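Local coordinates for protein thermostable monoacylglycerol lipase (Bacillus, PDB 4LHE) that hydrolyses monoacylglycerols to free fatty acid and glycerol, as a heat-stable lipase of the alpha/beta hydrolase fold, at residues A[99-104]-A[172-177]; A[147-152]-A[229-234]; A[182-187]-A[211-216]. All blocks are in the same frame, centred on the assembly; numbering follows the deposited sequence.

Interaction 1: A[99-104]-A[172-177]; sequences GGTLTL and RLMAQT
Thr101 and Thr177 meet where two helices of the alpha/beta hydrolase fold pack: helix 98-109, which follows the probable nucleophile elbow of the GxSxG pattern (Gly95, Ser97, Gly99), and helix 164-179. The methyl CG2 of Thr101 lies at the middle of the contact. It is 3.5 Å from Thr177 OG1 and 4.0 Å from Leu173 CG, with the CA of Met174 a little farther off, so that one methyl touches three residues of the second helix. That methyl is placed by chi1 of -53°, which sets CG2 anti to the backbone N and turns OG1 away to bond the carbonyl oxygen of Ala122. Beside this methyl, Leu102 leaves its helix pointing away from the partner, yet its branch CD2 swings back to touch Leu173 CD2 at 3.7 Å, the two side chains crossing at about a right angle. Farther along, Thr177 CG2 rests 3.7 Å from Leu104 CB. The segment axes approach to 9.7 Å at 36°, running roughly the same way. No hydrogen bond passes between the two segments; buried side chains meet by van der Waals contact, mostly between carbon atoms. Phe70 and Val74 of helix 70-87 add to it, touching Leu173 and Leu102 respectively, while Met174 reaches Ala122 and Ile125. The polar end of Thr177 is satisfied within its own helix. Its OG1 bonds Leu173 O at 2.7 Å, tilted 35° from the carbonyl plane, and the backbone N of Thr177 reaches the same oxygen from the opposite face.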
# COMPACT_ATOMS: atom_id res chain seq x y z
N GLY A 99 0.02 -2.25 -0.20
CA GLY A 99 -0.51 -1.26 0.73
C GLY A 99 -1.86 -0.80 0.23
O GLY A 99 -2.74 -0.38 1.01
N GLY A 100 -2.04 -0.86 -1.09
CA GLY A 100 -3.34 -0.59 -1.69
C GLY A 100 -4.33 -1.71 -1.45
O GLY A 100 -5.53 -1.47 -1.28
N THR A 101 -3.84 -2.95 -1.42
CA THR A 101 -4.70 -4.07 -1.08
C THR A 101 -5.17 -3.93 0.37
O THR A 101 -6.34 -4.18 0.69
CB THR A 101 -3.95 -5.40 -1.26
OG1 THR A 101 -3.39 -5.47 -2.58
CG2 THR A 101 -4.90 -6.57 -1.05
N LEU A 102 -4.25 -3.51 1.23
CA LEU A 102 -4.51 -3.40 2.66
C LEU A 102 -5.39 -2.21 2.96
O LEU A 102 -6.09 -2.19 3.98
CB LEU A 102 -3.19 -3.25 3.42
CG LEU A 102 -2.43 -4.57 3.54
CD1 LEU A 102 -1.01 -4.31 3.97
CD2 LEU A 102 -3.16 -5.46 4.58
N THR A 103 -5.34 -1.22 2.07
CA THR A 103 -6.21 -0.06 2.15
C THR A 103 -7.64 -0.48 1.83
O THR A 103 -8.59 -0.13 2.55
CB THR A 103 -5.75 1.04 1.18
OG1 THR A 103 -4.52 1.60 1.65
CG2 THR A 103 -6.80 2.16 1.08
N LEU A 104 -7.80 -1.24 0.75
CA LEU A 104 -9.09 -1.79 0.37
C LEU A 104 -9.63 -2.64 1.49
O LEU A 104 -10.80 -2.52 1.86
CB LEU A 104 -8.95 -2.62 -0.90
CG LEU A 104 -8.54 -1.81 -2.13
CD1 LEU A 104 -7.97 -2.75 -3.17
CD2 LEU A 104 -9.74 -1.03 -2.70
N ARG A 172 -3.42 -15.01 -0.56
CA ARG A 172 -4.57 -15.16 0.33
C ARG A 172 -5.20 -13.83 0.73
O ARG A 172 -6.42 -13.71 0.80
CB ARG A 172 -4.19 -15.94 1.59
CG ARG A 172 -3.95 -17.42 1.34
CD ARG A 172 -4.27 -18.23 2.58
NE ARG A 172 -3.24 -18.11 3.60
CZ ARG A 172 -3.45 -18.27 4.90
NH1 ARG A 172 -4.67 -18.55 5.34
NH2 ARG A 172 -2.44 -18.15 5.75
N LEU A 173 -4.35 -12.85 1.02
CA LEU A 173 -4.81 -11.49 1.29
C LEU A 173 -5.57 -10.90 0.10
O LEU A 173 -6.62 -10.28 0.28
CB LEU A 173 -3.62 -10.59 1.66
CG LEU A 173 -3.91 -9.11 1.90
CD1 LEU A 173 -4.95 -8.97 2.97
CD2 LEU A 173 -2.64 -8.37 2.28
N MET A 174 -5.05 -11.08 -1.11
CA MET A 174 -5.72 -10.54 -2.29
C MET A 174 -7.11 -11.18 -2.50
O MET A 174 -8.05 -10.52 -2.94
CB MET A 174 -4.86 -10.69 -3.55
CG MET A 174 -3.53 -9.94 -3.52
SD MET A 174 -2.72 -10.05 -5.12
CE MET A 174 -1.04 -9.58 -4.73
N ALA A 175 -7.22 -12.47 -2.15
CA ALA A 175 -8.46 -13.21 -2.33
C ALA A 175 -9.54 -12.71 -1.39
O ALA A 175 -10.66 -12.42 -1.82
CB ALA A 175 -8.23 -14.71 -2.12
N GLN A 176 -9.21 -12.63 -0.11
CA GLN A 176 -10.15 -12.16 0.90
C GLN A 176 -10.52 -10.70 0.63
O GLN A 176 -11.62 -10.26 0.99
CB GLN A 176 -9.54 -12.33 2.31
CG GLN A 176 -10.55 -12.64 3.42
CD GLN A 176 -10.03 -12.30 4.82
OE1 GLN A 176 -10.63 -11.49 5.54
NE2 GLN A 176 -8.91 -12.92 5.21
N THR A 177 -9.62 -9.95 -0.03
CA THR A 177 -9.86 -8.52 -0.32
C THR A 177 -10.75 -8.32 -1.54
O THR A 177 -11.74 -7.60 -1.49
CB THR A 177 -8.54 -7.73 -0.53
OG1 THR A 177 -7.73 -7.82 0.64
CG2 THR A 177 -8.84 -6.27 -0.83

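Interaction 2: A[147-152]-A[229-234]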
# COMPACT_ATOMS: atom_id res chain seq x y z
N SER A 147 13.72 -2.87 -8.68
CA SER A 147 12.58 -1.96 -8.60
C SER A 147 12.02 -1.62 -9.96
O SER A 147 12.77 -1.22 -10.86
CB SER A 147 12.97 -0.67 -7.88
OG SER A 147 13.49 -0.92 -6.60
N ASP A 148 10.71 -1.76 -10.13
CA ASP A 148 10.06 -1.21 -11.31
C ASP A 148 9.78 0.26 -11.08
O ASP A 148 8.66 0.65 -10.74
CB ASP A 148 8.75 -1.93 -11.63
CG ASP A 148 8.20 -1.56 -12.99
OD1 ASP A 148 9.01 -1.17 -13.87
OD2 ASP A 148 6.97 -1.66 -13.20
N LEU A 149 10.82 1.07 -11.28
CA LEU A 149 10.80 2.51 -11.03
C LEU A 149 11.49 3.19 -12.20
O LEU A 149 12.59 2.78 -12.60
CB LEU A 149 11.59 2.82 -9.76
CG LEU A 149 11.00 3.67 -8.64
CD1 LEU A 149 12.01 3.77 -7.49
CD2 LEU A 149 10.63 5.04 -9.14
N LYS A 150 10.88 4.23 -12.76
CA LYS A 150 11.46 4.86 -13.94
C LYS A 150 12.62 5.80 -13.57
O LYS A 150 13.74 5.62 -14.05
CB LYS A 150 10.38 5.60 -14.73
CG LYS A 150 10.79 5.93 -16.14
CD LYS A 150 10.06 7.15 -16.64
CE LYS A 150 9.08 6.82 -17.75
NZ LYS A 150 8.95 7.99 -18.68
N ASN A 151 12.32 6.79 -12.73
CA ASN A 151 13.32 7.72 -12.20
C ASN A 151 14.48 6.98 -11.55
O ASN A 151 14.30 6.27 -10.57
CB ASN A 151 12.62 8.63 -11.18
CG ASN A 151 13.49 9.77 -10.70
OD1 ASN A 151 14.62 9.97 -11.17
ND2 ASN A 151 12.96 10.54 -9.75
N PRO A 152 15.70 7.15 -12.11
CA PRO A 152 16.88 6.40 -11.67
C PRO A 152 17.58 7.05 -10.49
O PRO A 152 18.51 6.44 -9.94
CB PRO A 152 17.79 6.47 -12.90
CG PRO A 152 17.51 7.82 -13.45
CD PRO A 152 16.03 8.07 -13.21
N THR A 229 4.88 6.19 -6.17
CA THR A 229 5.00 7.14 -5.07
C THR A 229 6.40 7.74 -4.99
O THR A 229 6.61 8.79 -4.38
CB THR A 229 4.67 6.46 -3.73
OG1 THR A 229 5.48 5.28 -3.59
CG2 THR A 229 3.20 6.06 -3.66
N LEU A 230 7.36 7.06 -5.61
CA LEU A 230 8.72 7.55 -5.65
C LEU A 230 9.10 8.00 -7.06
O LEU A 230 10.21 8.53 -7.27
CB LEU A 230 9.69 6.45 -5.22
CG LEU A 230 9.65 5.90 -3.80
CD1 LEU A 230 10.69 4.79 -3.66
CD2 LEU A 230 9.92 6.98 -2.82
N ASP A 231 8.21 7.79 -8.02
CA ASP A 231 8.52 8.01 -9.44
C ASP A 231 8.20 9.44 -9.89
O ASP A 231 7.87 10.30 -9.06
CB ASP A 231 7.77 6.99 -10.31
CG ASP A 231 8.61 6.43 -11.43
OD1 ASP A 231 9.62 7.07 -11.82
OD2 ASP A 231 8.29 5.32 -11.92
N TYR A 232 8.29 9.69 -11.19
CA TYR A 232 8.08 11.04 -11.72
C TYR A 232 6.69 11.63 -11.45
O TYR A 232 6.53 12.84 -11.36
CB TYR A 232 8.40 11.10 -13.22
CG TYR A 232 9.87 10.95 -13.57
CD1 TYR A 232 10.81 11.87 -13.12
CD2 TYR A 232 10.31 9.89 -14.36
CE1 TYR A 232 12.15 11.74 -13.45
CE2 TYR A 232 11.64 9.74 -14.68
CZ TYR A 232 12.55 10.67 -14.23
OH TYR A 232 13.88 10.52 -14.57
N ASP A 233 5.68 10.77 -11.31
CA ASP A 233 4.34 11.27 -11.04
C ASP A 233 4.08 11.53 -9.55
O ASP A 233 2.95 11.81 -9.18
CB ASP A 233 3.27 10.35 -11.64
CG ASP A 233 3.25 10.39 -13.17
OD1 ASP A 233 3.15 11.49 -13.73
OD2 ASP A 233 3.34 9.31 -13.80
N GLN A 234 5.12 11.45 -8.72
CA GLN A 234 4.98 11.76 -7.28
C GLN A 234 4.24 13.08 -6.95
O GLN A 234 3.30 13.07 -6.17
CB GLN A 234 6.35 11.72 -6.57
CG GLN A 234 6.28 11.96 -5.07
CD GLN A 234 7.64 12.17 -4.47
OE1 GLN A 234 8.15 13.30 -4.42
NE2 GLN A 234 8.26 11.09 -3.99
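Asp231 takes two consecutive backbone N-H groups of the 147-152 loop with its carboxylate, one on each oxygen. Lys150 N meets OD2 of Asp231 at 2.9 Å and Asn151 N meets OD1 of Asp231 at the same 2.9 Å. Both bonds are nearly straight, and both arrive on the syn side, somewhat out of the carboxylate plane. OD2 also accepts from the backbone N of Tyr225, and OD1 takes a weak bond from Tyr232 N, so the group is fixed in rotation by donors from both loops. These backbone N-H groups would probably stabilise the carboxylate's negative charge. Leu149 CD2 lies 3.4 Å from CG of Asp231, while its CD1 touches Leu230 CD1 at 4.2 Å. Next outward, the Tyr232 ring lies beside the same loop. Asn151 CB sits over one face, 3.8 Å from the ring centroid, in a CH-pi contact, and the amide of Asn151 stacks on the ring with its plane turned by only 16°. With CG anti to the backbone N (chi1 -172°), Asn151 carries this amide across the phenol, and its OD1 bonds Asp153 N. Lys150 CD comes in at the ring edge, 3.6 Å from Tyr232 CD2; beyond it the bent chain takes NZ to Asn223 OD1. Pro152 CD approaches the hydroxyl end. The contact joins the excursion between strands 141-143 and 161-163, probably part of the cap as in related monoacylglycerol lipases, to the loop that follows strand 216-221 and leads into helix 234-247, near the probable catalytic His226.

Interaction 3: A[182-187]-A[211-216]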
# COMPACT_ATOMS: atom_id res chain seq x y z
N ASP A 182 -17.37 -5.18 -2.45
CA ASP A 182 -18.73 -4.67 -2.26
C ASP A 182 -18.97 -4.06 -0.87
O ASP A 182 -19.90 -3.26 -0.70
CB ASP A 182 -19.72 -5.81 -2.52
CG ASP A 182 -19.38 -7.05 -1.71
OD1 ASP A 182 -18.58 -7.89 -2.20
OD2 ASP A 182 -19.90 -7.17 -0.58
N ARG A 183 -18.15 -4.44 0.10
CA ARG A 183 -18.24 -3.87 1.45
C ARG A 183 -17.80 -2.40 1.51
O ARG A 183 -18.10 -1.69 2.47
CB ARG A 183 -17.39 -4.68 2.44
CG ARG A 183 -17.59 -6.21 2.40
CD ARG A 183 -18.74 -6.69 3.29
NE ARG A 183 -18.74 -8.14 3.50
CZ ARG A 183 -19.47 -9.02 2.82
NH1 ARG A 183 -20.28 -8.60 1.85
NH2 ARG A 183 -19.40 -10.32 3.09
N ILE A 184 -17.06 -1.96 0.49
CA ILE A 184 -16.50 -0.61 0.47
C ILE A 184 -17.50 0.41 -0.08
O ILE A 184 -17.92 0.30 -1.23
CB ILE A 184 -15.21 -0.54 -0.38
CG1 ILE A 184 -14.14 -1.48 0.18
CG2 ILE A 184 -14.66 0.87 -0.39
CD1 ILE A 184 -12.85 -1.53 -0.67
N VAL A 185 -17.87 1.40 0.73
CA VAL A 185 -18.81 2.43 0.26
C VAL A 185 -18.28 3.88 0.31
O VAL A 185 -19.00 4.81 -0.06
CB VAL A 185 -20.16 2.35 1.03
CG1 VAL A 185 -20.76 0.95 0.95
CG2 VAL A 185 -19.97 2.79 2.46
N CYS A 186 -17.04 4.08 0.77
CA CYS A 186 -16.52 5.44 0.91
C CYS A 186 -15.97 5.93 -0.42
O CYS A 186 -15.73 5.12 -1.33
CB CYS A 186 -15.44 5.48 1.99
SG CYS A 186 -13.98 4.51 1.59
N PRO A 187 -15.83 7.26 -0.58
CA PRO A 187 -15.24 7.81 -1.80
C PRO A 187 -13.90 7.15 -2.17
O PRO A 187 -13.07 6.88 -1.30
CB PRO A 187 -15.02 9.29 -1.45
CG PRO A 187 -16.17 9.59 -0.54
CD PRO A 187 -16.34 8.33 0.31
N ILE A 211 -16.30 -2.20 -5.99
CA ILE A 211 -16.72 -1.42 -4.83
C ILE A 211 -18.11 -0.85 -5.04
O ILE A 211 -18.54 -0.59 -6.17
CB ILE A 211 -15.75 -0.26 -4.50
CG1 ILE A 211 -15.68 0.71 -5.69
CG2 ILE A 211 -14.37 -0.81 -4.09
CD1 ILE A 211 -14.63 1.81 -5.55
N SER A 212 -18.82 -0.63 -3.93
CA SER A 212 -20.18 -0.10 -4.00
C SER A 212 -20.18 1.42 -3.78
O SER A 212 -21.25 2.05 -3.75
CB SER A 212 -21.06 -0.81 -2.98
OG SER A 212 -21.04 -2.21 -3.20
N SER A 213 -18.98 1.99 -3.64
CA SER A 213 -18.74 3.43 -3.61
C SER A 213 -19.47 4.19 -4.73
O SER A 213 -19.35 3.84 -5.91
CB SER A 213 -17.24 3.69 -3.75
OG SER A 213 -16.53 2.98 -2.74
N THR A 214 -20.20 5.24 -4.36
CA THR A 214 -20.95 6.04 -5.34
C THR A 214 -20.07 7.15 -5.93
O THR A 214 -20.30 7.61 -7.05
CB THR A 214 -22.24 6.65 -4.73
OG1 THR A 214 -21.93 7.53 -3.66
CG2 THR A 214 -23.15 5.56 -4.19
N GLU A 215 -19.08 7.58 -5.16
CA GLU A 215 -18.09 8.54 -5.63
C GLU A 215 -16.79 7.77 -5.80
O GLU A 215 -16.19 7.33 -4.81
CB GLU A 215 -17.92 9.66 -4.59
CG GLU A 215 -16.93 10.75 -5.01
CD GLU A 215 -17.37 12.14 -4.58
OE1 GLU A 215 -16.83 13.12 -5.14
OE2 GLU A 215 -18.25 12.24 -3.70
N LYS A 216 -16.38 7.59 -7.06
CA LYS A 216 -15.19 6.82 -7.39
C LYS A 216 -14.60 7.30 -8.72
O LYS A 216 -15.34 7.65 -9.64
CB LYS A 216 -15.54 5.33 -7.48
CG LYS A 216 -16.78 5.05 -8.33
CD LYS A 216 -17.13 3.58 -8.30
CE LYS A 216 -18.14 3.22 -9.38
NZ LYS A 216 -18.52 1.79 -9.27
O HOH W 1 -18.96 7.00 -1.81
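Ser213 reaches across to the 182-187 segment through its whole side chain. CB lies 3.2 Å from Cys186 O, and OG, carried anti to the carbonyl carbon by chi1 of -55°, donates to that same oxygen at 2.7 Å, tilted 22° from the carbonyl plane; it also touches the CG2 methyl of Ile184. With alanine in its place, Cys186 O is likely to lose this donor, and the tie between the two loops would probably weaken. Ser212, one step back, also donates to a carbonyl, but in its plane and on a lone pair: its OG meets Asp182 O at 2.9 Å, and its backbone N bonds Ile184 O at 3.0 Å. On the buried side Ile211 CG2 packs on CB and CD1 of Ile184, whose side chain continues to Leu104 and Ile116. At the far end Pro187 CA makes a CA-H...O contact of 3.2 Å with Glu215 O, where the segments lead into the neighbouring parallel strands 188-193 and 216-221. A water accepts weakly from Glu215 N and donates to Val185 O. The loops entering two adjacent strands of the hydrolase sheet are thus joined mainly through backbone carbonyls, a chemistry that depends on two serine hydroxyls more than on charge.

From the N terminus, helix 98-109 enters first, and interaction 1 closes a loop of 67 residues when helix 164-179 packs on it. Within that loop lies 147-152, whose partner comes only at 229-234, so interactions 1 and 2 cross along the chain. Interaction 3 follows interaction 1 in series, joining the loops before strands 188-193 and 216-221, and falls wholly within the span of interaction 2. Interactions 1 and 3 touch in space: Leu104 O lies 3.4 Å from Ile184 CD1. Interaction 2 stays apart, its centre about 23 Å from that of interaction 1 and about 29 Å from that of interaction 3, linking the probable cap to the loop before helix 234-247.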